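Local coordinates for uncharacterized protein (Yersinia pestis, PDB 4RGI) that is of unknown function but folds as a small KTSC domain, an alpha-beta sandwich in which two helices pack on an antiparallel sheet, at residues G56-D60 against G61-G65; G18-D22 against N23-E27; P42-A45 against H46-F49. One frame throughout, in Å; residues are numbered along the deposited sequence. Where two conformers were deposited one is given.

Contact 1 of 3, residues G56-D60 against G61-G65. With SO4 (sulfate ion), chain B.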
ATOM      1  N   GLY A  56       3.855   1.876   8.725  1.00 11.00           N
ATOM      2  CA  GLY A  56       4.336   0.543   9.038  1.00 13.79           C
ATOM      3  C   GLY A  56       3.377  -0.270   9.893  1.00 17.23           C
ATOM      4  O   GLY A  56       3.103  -1.434   9.600  1.00 13.10           O
ATOM      5  N   ARG A  57       2.857   0.342  10.952  1.00 15.25           N
ATOM      6  CA  ARG A  57       1.942  -0.353  11.845  1.00 12.18           C
ATOM      7  C   ARG A  57       0.668  -0.720  11.128  1.00 11.21           C
ATOM      8  O   ARG A  57       0.135  -1.820  11.311  1.00 14.69           O
ATOM      9  CB  ARG A  57       1.603   0.501  13.069  1.00 14.19           C
ATOM     10  CG  ARG A  57       0.597  -0.184  14.000  1.00 14.49           C
ATOM     11  CD  ARG A  57       0.229   0.671  15.224  1.00 24.31           C
ATOM     12  NE  ARG A  57      -0.939   0.132  15.922  1.00 26.64           N
ATOM     13  CZ  ARG A  57      -0.869  -0.741  16.918  1.00 36.14           C
ATOM     14  NH1 ARG A  57       0.315  -1.171  17.349  1.00 40.09           N
ATOM     15  NH2 ARG A  57      -1.984  -1.184  17.488  1.00 42.88           N
ATOM     16  N   PHE A  58       0.173   0.206  10.315  1.00 10.50           N
ATOM     17  CA  PHE A  58      -1.058  -0.050   9.574  1.00 11.48           C
ATOM     18  C   PHE A  58      -0.819  -1.151   8.551  1.00  9.53           C
ATOM     19  O   PHE A  58      -1.632  -2.050   8.409  1.00 10.65           O
ATOM     20  CB  PHE A  58      -1.576   1.207   8.883  1.00 13.85           C
ATOM     21  CG  PHE A  58      -2.919   1.019   8.230  1.00 10.82           C
ATOM     22  CD1 PHE A  58      -3.020   0.490   6.954  1.00 13.17           C
ATOM     23  CD2 PHE A  58      -4.069   1.361   8.900  1.00 10.84           C
ATOM     24  CE1 PHE A  58      -4.244   0.302   6.359  1.00 15.90           C
ATOM     25  CE2 PHE A  58      -5.302   1.176   8.307  1.00 15.78           C
ATOM     26  CZ  PHE A  58      -5.390   0.647   7.037  1.00 12.53           C
ATOM     27  N   PHE A  59       0.301  -1.089   7.841  1.00  9.43           N
ATOM     28  CA  PHE A  59       0.613  -2.161   6.907  1.00 10.58           C
ATOM     29  C   PHE A  59       0.639  -3.503   7.630  1.00 13.28           C
ATOM     30  O   PHE A  59       0.034  -4.477   7.188  1.00  9.82           O
ATOM     31  CB  PHE A  59       1.941  -1.930   6.212  1.00  9.67           C
ATOM     32  CG  PHE A  59       2.399  -3.102   5.413  1.00 11.38           C
ATOM     33  CD1 PHE A  59       1.731  -3.472   4.260  1.00 13.65           C
ATOM     34  CD2 PHE A  59       3.480  -3.852   5.819  1.00 16.26           C
ATOM     35  CE1 PHE A  59       2.150  -4.558   3.520  1.00 12.47           C
ATOM     36  CE2 PHE A  59       3.907  -4.947   5.081  1.00 14.01           C
ATOM     37  CZ  PHE A  59       3.246  -5.305   3.937  1.00 14.55           C
ATOM     38  N   ASP A  60       1.330  -3.558   8.761  1.00 11.91           N
ATOM     39  CA  ASP A  60       1.444  -4.821   9.493  1.00 14.39           C
ATOM     40  C   ASP A  60       0.105  -5.349   9.991  1.00 19.72           C
ATOM     41  O   ASP A  60      -0.133  -6.560   9.984  1.00 18.61           O
ATOM     42  CB  ASP A  60       2.395  -4.672  10.689  1.00 15.57           C
ATOM     43  CG  ASP A  60       3.848  -4.660  10.283  1.00 24.11           C
ATOM     44  OD1 ASP A  60       4.158  -5.178   9.194  1.00 31.14           O
ATOM     45  OD2 ASP A  60       4.687  -4.146  11.057  1.00 24.31           O
ATOM     46  N   GLY A  61      -0.776  -4.452  10.414  1.00 13.98           N
ATOM     47  CA  GLY A  61      -2.011  -4.869  11.054  1.00 13.86           C
ATOM     48  C   GLY A  61      -3.188  -5.108  10.129  1.00 18.83           C
ATOM     49  O   GLY A  61      -4.099  -5.887  10.456  1.00 17.56           O
ATOM     50  N   VAL A  62      -3.184  -4.450   8.971  1.00 10.62           N
ATOM     51  CA  VAL A  62      -4.368  -4.437   8.126  1.00 10.56           C
ATOM     52  C   VAL A  62      -4.145  -5.013   6.735  1.00 12.04           C
ATOM     53  O   VAL A  62      -5.057  -5.596   6.150  1.00 13.09           O
ATOM     54  CB  VAL A  62      -4.903  -3.000   7.997  1.00 10.27           C
ATOM     55  CG1 VAL A  62      -6.169  -2.955   7.175  1.00 15.79           C
ATOM     56  CG2 VAL A  62      -5.141  -2.421   9.379  1.00 15.50           C
ATOM     57  N   ILE A  63      -2.937  -4.849   6.205  1.00  9.27           N
ATOM     58  CA  ILE A  63      -2.693  -5.213   4.808  1.00  9.01           C
ATOM     59  C   ILE A  63      -1.901  -6.513   4.682  1.00 10.79           C
ATOM     60  O   ILE A  63      -2.285  -7.415   3.936  1.00 11.27           O
ATOM     61  CB  ILE A  63      -1.928  -4.096   4.049  1.00  8.64           C
ATOM     62  CG1 ILE A  63      -2.646  -2.751   4.164  1.00  8.21           C
ATOM     63  CG2 ILE A  63      -1.715  -4.492   2.581  1.00  9.00           C
ATOM     64  CD1 ILE A  63      -4.033  -2.776   3.583  1.00 15.46           C
ATOM     65  N   LYS A  64      -0.799  -6.602   5.419  1.00 10.27           N
ATOM     66  CA  LYS A  64       0.160  -7.686   5.241  1.00 10.36           C
ATOM     67  C   LYS A  64      -0.518  -9.028   5.430  1.00 10.98           C
ATOM     68  O   LYS A  64      -1.140  -9.271   6.453  1.00 13.28           O
ATOM     69  CB  LYS A  64       1.335  -7.541   6.229  1.00 10.93           C
ATOM     70  CG  LYS A  64       2.414  -8.612   6.069  1.00 19.46           C
ATOM     71  CD  LYS A  64       3.233  -8.761   7.337  1.00 35.13           C
ATOM     72  CE  LYS A  64       4.236  -7.665   7.440  1.00 35.60           C
ATOM     73  NZ  LYS A  64       5.099  -7.807   8.653  1.00 32.00           N
ATOM     74  N   GLY A  65      -0.447  -9.872   4.408  1.00 13.74           N
ATOM     75  CA  GLY A  65      -0.984 -11.212   4.490  1.00 13.58           C
ATOM     76  C   GLY A  65      -2.488 -11.304   4.479  1.00 18.07           C
ATOM     77  O   GLY A  65      -3.042 -12.389   4.627  1.00 18.99           O
TER
HETATM   78  S   SO4 B 101       6.907   3.778  10.285  1.00 27.77           S
HETATM   79  O1  SO4 B 101       7.575   2.511  10.072  1.00 31.61           O
HETATM   80  O2  SO4 B 101       7.903   4.837  10.181  1.00 20.21           O
HETATM   81  O3  SO4 B 101       5.894   3.927   9.243  1.00 24.79           O
HETATM   82  O4  SO4 B 101       6.280   3.812  11.615  1.00 22.79           O
HETATM   83  O   HOH W   1      -2.150  -7.827   8.540  1.00 18.67           O
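D60 and K64 meet one turn apart near the close of helix 55-63, where the turn widens, an instructive case of a carboxylate shared between two cations. K64 NZ donates to D60 OD1 at 2.8 Å in a salt bridge, reaching the oxygen from above the carboxylate plane, 50° out of it. The lysine chain gets there by a bend at chi3 (-78°) after its CB has passed over a face of the F59 ring, 4.0 Å from the centroid. D60 OD2 is held by R13, so each carboxylate oxygen has its own cation. In the backbone, G61 N and V62 N pair with R57 O and F58 O, while F59 O accepts twice, from I63 N at 3.2 Å and from K64 N at 2.9 Å, in a pi-type turn. A water donates to D60 O and to K64 O, bridging the two carbonyls. G56 N donates to O3 of a sulfate, probably from the crystallisation liquor, at 2.9 Å; the hydroxyls of S11, S12 and S54 also bind it. On the apolar side V62 CG2 sits over the centre of the F58 ring. Flanked by two cations, D60 is probably stabilised as the carboxylate, linking this part of the helix to the R13 loop.

Contact 2 of 3, residues G18-D22 against N23-E27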
ATOM      1  N   GLY A  18       0.190   3.910  -3.715  1.00 11.16           N
ATOM      2  CA  GLY A  18      -0.792   4.293  -4.716  1.00 11.86           C
ATOM      3  C   GLY A  18      -2.027   3.414  -4.652  1.00 11.02           C
ATOM      4  O   GLY A  18      -1.975   2.318  -4.113  1.00 12.92           O
ATOM      5  N   TYR A  19      -3.141   3.905  -5.185  1.00 11.98           N
ATOM      6  CA  TYR A  19      -4.362   3.121  -5.190  1.00 10.95           C
ATOM      7  C   TYR A  19      -5.136   3.359  -6.480  1.00 16.71           C
ATOM      8  O   TYR A  19      -5.286   4.499  -6.935  1.00 14.15           O
ATOM      9  CB  TYR A  19      -5.223   3.451  -3.977  1.00 16.61           C
ATOM     10  CG  TYR A  19      -6.477   2.612  -3.872  1.00 13.80           C
ATOM     11  CD1 TYR A  19      -6.417   1.274  -3.497  1.00 13.42           C
ATOM     12  CD2 TYR A  19      -7.719   3.152  -4.157  1.00 18.74           C
ATOM     13  CE1 TYR A  19      -7.578   0.496  -3.410  1.00 15.85           C
ATOM     14  CE2 TYR A  19      -8.883   2.387  -4.058  1.00 19.87           C
ATOM     15  CZ  TYR A  19      -8.806   1.059  -3.702  1.00 16.02           C
ATOM     16  OH  TYR A  19      -9.970   0.309  -3.612  1.00 17.95           O
ATOM     17  N   ASP A  20      -5.587   2.258  -7.072  1.00 13.72           N
ATOM     18  CA  ASP A  20      -6.382   2.274  -8.301  1.00 21.81           C
ATOM     19  C   ASP A  20      -7.801   1.867  -7.941  1.00 23.28           C
ATOM     20  O   ASP A  20      -8.071   0.689  -7.732  1.00 22.64           O
ATOM     21  CB  ASP A  20      -5.752   1.317  -9.324  1.00 20.74           C
ATOM     22  CG  ASP A  20      -6.485   1.281 -10.651  1.00 29.39           C
ATOM     23  OD1 ASP A  20      -7.544   1.925 -10.805  1.00 35.40           O
ATOM     24  OD2 ASP A  20      -5.982   0.574 -11.541  1.00 31.27           O
ATOM     25  N   PRO A  21      -8.712   2.844  -7.831  1.00 23.82           N
ATOM     26  CA  PRO A  21     -10.065   2.535  -7.362  1.00 24.34           C
ATOM     27  C   PRO A  21     -10.824   1.625  -8.321  1.00 27.42           C
ATOM     28  O   PRO A  21     -11.707   0.896  -7.885  1.00 30.79           O
ATOM     29  CB  PRO A  21     -10.723   3.913  -7.272  1.00 31.03           C
ATOM     30  CG  PRO A  21      -9.978   4.735  -8.250  1.00 32.57           C
ATOM     31  CD  PRO A  21      -8.565   4.260  -8.205  1.00 25.18           C
ATOM     32  N   ASP A  22     -10.470   1.655  -9.601  1.00 28.89           N
ATOM     33  CA  ASP A  22     -11.158   0.841 -10.592  1.00 33.56           C
ATOM     34  C   ASP A  22     -10.862  -0.648 -10.425  1.00 33.95           C
ATOM     35  O   ASP A  22     -11.778  -1.467 -10.431  1.00 32.07           O
ATOM     36  CB  ASP A  22     -10.784   1.296 -12.001  1.00 45.84           C
ATOM     37  CG  ASP A  22     -11.220   2.724 -12.284  1.00 63.34           C
ATOM     38  OD1 ASP A  22     -12.215   3.178 -11.671  1.00 60.91           O
ATOM     39  OD2 ASP A  22     -10.568   3.390 -13.118  1.00 72.15           O
ATOM     40  N   ASN A  23      -9.589  -0.992 -10.268  1.00 24.92           N
ATOM     41  CA  ASN A  23      -9.184  -2.383 -10.126  1.00 21.17           C
ATOM     42  C   ASN A  23      -9.091  -2.812  -8.666  1.00 15.96           C
ATOM     43  O   ASN A  23      -8.743  -3.953  -8.372  1.00 22.90           O
ATOM     44  CB  ASN A  23      -7.838  -2.616 -10.814  1.00 28.90           C
ATOM     45  CG  ASN A  23      -7.791  -2.043 -12.217  1.00 43.81           C
ATOM     46  OD1 ASN A  23      -8.823  -1.879 -12.862  1.00 47.98           O
ATOM     47  ND2 ASN A  23      -6.589  -1.731 -12.694  1.00 49.43           N
ATOM     48  N   ARG A  24      -9.403  -1.888  -7.759  1.00 17.27           N
ATOM     49  CA  ARG A  24      -9.265  -2.108  -6.316  1.00 21.28           C
ATOM     50  C   ARG A  24      -7.876  -2.625  -5.966  1.00 17.52           C
ATOM     51  O   ARG A  24      -7.718  -3.582  -5.205  1.00 14.62           O
ATOM     52  CB  ARG A  24     -10.320  -3.084  -5.808  1.00 17.60           C
ATOM     53  CG  ARG A  24     -11.720  -2.856  -6.363  1.00 25.60           C
ATOM     54  CD  ARG A  24     -12.335  -1.525  -5.999  1.00 31.29           C
ATOM     55  NE  ARG A  24     -13.798  -1.564  -6.126  1.00 42.26           N
ATOM     56  CZ  ARG A  24     -14.466  -1.592  -7.280  1.00 47.10           C
ATOM     57  NH1 ARG A  24     -13.818  -1.582  -8.437  1.00 52.08           N
ATOM     58  NH2 ARG A  24     -15.794  -1.632  -7.282  1.00 41.35           N
HETATM   59  N   MSE A  25      -6.872  -1.952  -6.511  0.68 12.61           N
HETATM   60  CA  MSE A  25      -5.492  -2.384  -6.360  0.68 12.52           C
HETATM   61  C   MSE A  25      -4.665  -1.372  -5.593  0.68 12.55           C
HETATM   62  O   MSE A  25      -4.753  -0.175  -5.864  0.68 13.27           O
HETATM   63  CB  MSE A  25      -4.894  -2.632  -7.737  0.68 13.71           C
HETATM   64  CG  MSE A  25      -3.487  -3.194  -7.742  0.68 24.64           C
HETATM   65 SE   MSE A  25      -3.121  -3.824  -9.535  0.70 55.31          SE
HETATM   66  CE  MSE A  25      -2.850  -2.098 -10.411  0.68 53.25           C
ATOM     67  N   LEU A  26      -3.890  -1.851  -4.619  1.00  9.54           N
ATOM     68  CA  LEU A  26      -3.062  -1.006  -3.781  1.00  8.59           C
ATOM     69  C   LEU A  26      -1.609  -1.266  -4.126  1.00 11.77           C
ATOM     70  O   LEU A  26      -1.210  -2.413  -4.199  1.00 14.67           O
ATOM     71  CB  LEU A  26      -3.307  -1.324  -2.311  1.00  8.72           C
ATOM     72  CG  LEU A  26      -2.492  -0.570  -1.278  1.00  9.57           C
ATOM     73  CD1 LEU A  26      -3.012   0.852  -1.122  1.00 12.50           C
ATOM     74  CD2 LEU A  26      -2.609  -1.314   0.008  1.00 10.31           C
ATOM     75  N   GLU A  27      -0.819  -0.217  -4.348  1.00 10.41           N
ATOM     76  CA  GLU A  27       0.585  -0.419  -4.691  1.00 10.44           C
ATOM     77  C   GLU A  27       1.458   0.202  -3.615  1.00 15.77           C
ATOM     78  O   GLU A  27       1.285   1.366  -3.261  1.00 12.65           O
ATOM     79  CB  GLU A  27       0.898   0.177  -6.065  1.00 12.78           C
ATOM     80  CG  GLU A  27       2.214  -0.276  -6.658  1.00 18.17           C
ATOM     81  CD  GLU A  27       2.341   0.125  -8.128  1.00 25.77           C
ATOM     82  OE1 GLU A  27       1.803  -0.586  -9.000  1.00 26.34           O
ATOM     83  OE2 GLU A  27       2.948   1.173  -8.395  1.00 24.93           O
TER
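Four backbone bonds knit G18-D20 to M25-E27 in the antiparallel hairpin of strands 14-20 and 25-30, and the side chains diverge in character from its base to its turn. The base is the close-set part. G18 and E27 form a hydrogen-bonded pair, E27 N donating to G18 O at 2.8 Å with an almost straight N-H...O angle of 175°. Next comes the non-hydrogen-bonded pair of Y19 and L26, whose side chains share the sheet face packed against helix 43-51. Y19 CG, anti to the backbone N (chi1 -177°), carries the ring along the neighbouring strand: CD1 lies 3.2 Å from M25 O and 4.2 Å from L26 CD1, while OH reaches V41 O for its hydrogen bond and the ring stacks on H46.

Toward the turn the packing gives way to exposed polar groups. R24 and M25 both face D20, a G1 beta bulge, with M25 N donating to D20 O at 3.1 Å. D20 OD1 takes the N-H of D22 at 3.2 Å, closing an Asx turn. Beyond it, R24 bends at chi2 and brings NH1 to D22 O at 2.9 Å, near the guanidinium plane, with a poor angle of 118°. The backbone and D20 thus appear to set the shape of the turn, whereas the R24 guanidinium adds a bond that is weak and lies on the exposed side.

Contact 3 of 3, residues P42-A45 against H46-F49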
ATOM      1  N   PRO A  42     -10.248  -2.641  -0.581  1.00 11.68           N
ATOM      2  CA  PRO A  42     -11.330  -1.663  -0.616  1.00 15.47           C
ATOM      3  C   PRO A  42     -10.828  -0.240  -0.436  1.00 14.90           C
ATOM      4  O   PRO A  42      -9.817  -0.008   0.213  1.00 15.10           O
ATOM      5  CB  PRO A  42     -12.219  -2.076   0.559  1.00 14.85           C
ATOM      6  CG  PRO A  42     -11.323  -2.773   1.482  1.00 17.41           C
ATOM      7  CD  PRO A  42     -10.312  -3.481   0.624  1.00 10.27           C
ATOM      8  N   GLU A  43     -11.544   0.713  -1.015  1.00 14.73           N
ATOM      9  CA  GLU A  43     -11.096   2.097  -0.973  1.00 19.47           C
ATOM     10  C   GLU A  43     -10.976   2.616   0.460  1.00 15.80           C
ATOM     11  O   GLU A  43     -10.067   3.379   0.763  1.00 16.27           O
ATOM     12  CB  GLU A  43     -12.042   2.981  -1.791  1.00 27.10           C
ATOM     13  CG  GLU A  43     -11.619   4.440  -1.854  1.00 35.79           C
ATOM     14  CD  GLU A  43     -12.496   5.269  -2.776  1.00 55.48           C
ATOM     15  OE1 GLU A  43     -13.342   4.681  -3.483  1.00 64.53           O
ATOM     16  OE2 GLU A  43     -12.338   6.508  -2.793  1.00 61.99           O
ATOM     17  N   ARG A  44     -11.869   2.183   1.351  1.00 16.09           N
ATOM     18  CA  ARG A  44     -11.796   2.622   2.736  1.00 14.35           C
ATOM     19  C   ARG A  44     -10.468   2.241   3.380  1.00 13.76           C
ATOM     20  O   ARG A  44      -9.936   2.993   4.182  1.00 13.54           O
ATOM     21  CB  ARG A  44     -12.956   2.046   3.540  1.00 21.96           C
ATOM     22  CG  ARG A  44     -12.977   2.458   5.017  1.00 17.43           C
ATOM     23  CD  ARG A  44     -12.981   3.982   5.191  1.00 19.54           C
ATOM     24  NE  ARG A  44     -13.140   4.354   6.593  1.00 18.36           N
ATOM     25  CZ  ARG A  44     -13.051   5.606   7.045  1.00 21.01           C
ATOM     26  NH1 ARG A  44     -12.815   6.603   6.211  1.00 16.73           N
ATOM     27  NH2 ARG A  44     -13.208   5.856   8.330  1.00 24.17           N
ATOM     28  N   ALA A  45      -9.930   1.077   3.012  1.00 14.01           N
ATOM     29  CA  ALA A  45      -8.645   0.619   3.535  1.00 12.80           C
ATOM     30  C   ALA A  45      -7.552   1.560   3.114  1.00 10.82           C
ATOM     31  O   ALA A  45      -6.663   1.874   3.891  1.00 11.77           O
ATOM     32  CB  ALA A  45      -8.328  -0.789   3.045  1.00 10.82           C
ATOM     33  N   HIS A  46      -7.612   1.994   1.864  1.00 11.52           N
ATOM     34  CA  HIS A  46      -6.585   2.872   1.365  1.00 13.13           C
ATOM     35  C   HIS A  46      -6.654   4.211   2.080  1.00 11.48           C
ATOM     36  O   HIS A  46      -5.637   4.756   2.454  1.00 12.79           O
ATOM     37  CB  HIS A  46      -6.714   3.072  -0.134  1.00 10.10           C
ATOM     38  CG  HIS A  46      -5.841   4.159  -0.658  1.00 12.06           C
ATOM     39  ND1 HIS A  46      -6.344   5.312  -1.222  1.00 15.02           N
ATOM     40  CD2 HIS A  46      -4.489   4.284  -0.682  1.00 15.09           C
ATOM     41  CE1 HIS A  46      -5.339   6.092  -1.583  1.00 15.30           C
ATOM     42  NE2 HIS A  46      -4.205   5.501  -1.257  1.00 14.20           N
ATOM     43  N   GLN A  47      -7.861   4.736   2.274  1.00 10.72           N
ATOM     44  CA  GLN A  47      -8.017   6.002   2.979  1.00 11.31           C
ATOM     45  C   GLN A  47      -7.461   5.914   4.398  1.00 10.89           C
ATOM     46  O   GLN A  47      -6.722   6.786   4.825  1.00 14.86           O
ATOM     47  CB  GLN A  47      -9.487   6.421   3.010  1.00 17.18           C
ATOM     48  CG  GLN A  47     -10.045   6.851   1.671  1.00 17.48           C
ATOM     49  CD  GLN A  47     -11.520   7.135   1.780  1.00 28.63           C
ATOM     50  OE1 GLN A  47     -12.163   6.725   2.747  1.00 27.45           O
ATOM     51  NE2 GLN A  47     -12.065   7.854   0.808  1.00 31.87           N
ATOM     52  N   ASN A  48      -7.799   4.854   5.124  1.00 10.48           N
ATOM     53  CA  ASN A  48      -7.265   4.664   6.472  1.00 10.28           C
ATOM     54  C   ASN A  48      -5.741   4.496   6.510  1.00 12.34           C
ATOM     55  O   ASN A  48      -5.089   4.914   7.461  1.00 10.81           O
ATOM     56  CB  ASN A  48      -7.907   3.454   7.143  1.00 12.45           C
ATOM     57  CG  ASN A  48      -9.358   3.687   7.496  1.00 15.76           C
ATOM     58  OD1 ASN A  48      -9.841   4.826   7.517  1.00 18.34           O
ATOM     59  ND2 ASN A  48     -10.067   2.600   7.781  1.00 14.82           N
ATOM     60  N   PHE A  49      -5.195   3.854   5.490  1.00 11.36           N
ATOM     61  CA  PHE A  49      -3.751   3.699   5.322  1.00  9.71           C
ATOM     62  C   PHE A  49      -3.103   5.067   5.247  1.00  9.69           C
ATOM     63  O   PHE A  49      -2.116   5.338   5.925  1.00 11.05           O
ATOM     64  CB  PHE A  49      -3.456   2.914   4.043  1.00  8.82           C
ATOM     65  CG  PHE A  49      -2.079   2.256   3.983  1.00  8.61           C
ATOM     66  CD1 PHE A  49      -1.149   2.373   5.004  1.00  8.91           C
ATOM     67  CD2 PHE A  49      -1.742   1.500   2.873  1.00  9.57           C
ATOM     68  CE1 PHE A  49       0.098   1.739   4.911  1.00 10.04           C
ATOM     69  CE2 PHE A  49      -0.497   0.861   2.764  1.00 11.52           C
ATOM     70  CZ  PHE A  49       0.432   0.993   3.789  1.00  8.62           C
TER
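The guanidinium group of R44 meets two amide oxygens from different directions, and the comparison shows how residues three and four positions on can take an edge and a face of one flat cation. N48 OD1, one turn on, lies over the centre of the guanidinium face, 3.3 Å from R44 CZ, with the amide and guanidinium planes 68° apart. So placed, the oxygen faces the flat cation without receiving a hydrogen bond from NE, and the attraction is presumably electrostatic. Q47 OE1 instead stands at the edge, close to the guanidinium plane and 3.5 Å from R44 NH1, its amide turned 80° from that plane. A bend at chi2 (56°) turns the arginine toward both residues, which lie further along the helix. The NE2 of the same Q47 amide lies 3.9 Å from E43 OE2, a loose approach in which the two side chains cross obliquely.

These polar groups decorate the outer side of the first turns of helix 43-51, one of the two helices laid on the antiparallel sheet of the KTSC domain. P42 occupies the N-cap position, and its carbonyl starts the backbone pattern with a weak bond from H46 N. Regular i to i+4 bonds follow, Q47 N to E43 O at 3.0 Å and F49 N to A45 O at 2.9 Å.

H46 and F49 leave the helix on its inner side. The H46 side chain, with CG anti to the backbone N, carries its imidazole away from P42-A45 toward I17 and L26 of the sheet. F49 likewise keeps only its CB near A45 O, 3.4 Å away, and sends its buried ring among I14, I17 and I28 of the sheet and toward F58 and F59 of helix 55-63.

Along the chain the order is contact 2, then contact 3, then contact 1: a sheet hairpin followed by the two successive helices laid on the sheet, all within the KTSC domain. Contacts 2 and 3 have centres about 10 Å apart, contacts 1 and 3 about 12 Å, and contacts 1 and 2 about 16 Å, on opposite sides of the chain's centre. Helix 43-51 touches both neighbours: F49 CD1 comes within 3.3 Å of F58 CD1, and H46 CD2 within 3.8 Å of L26 CD1. L26 also meets helix 55-63 through I63. Local contacts, one across a hairpin turn and two along helices, are thereby connected: their apolar side chains meet between the helices and the sheet, consistent with a shared core.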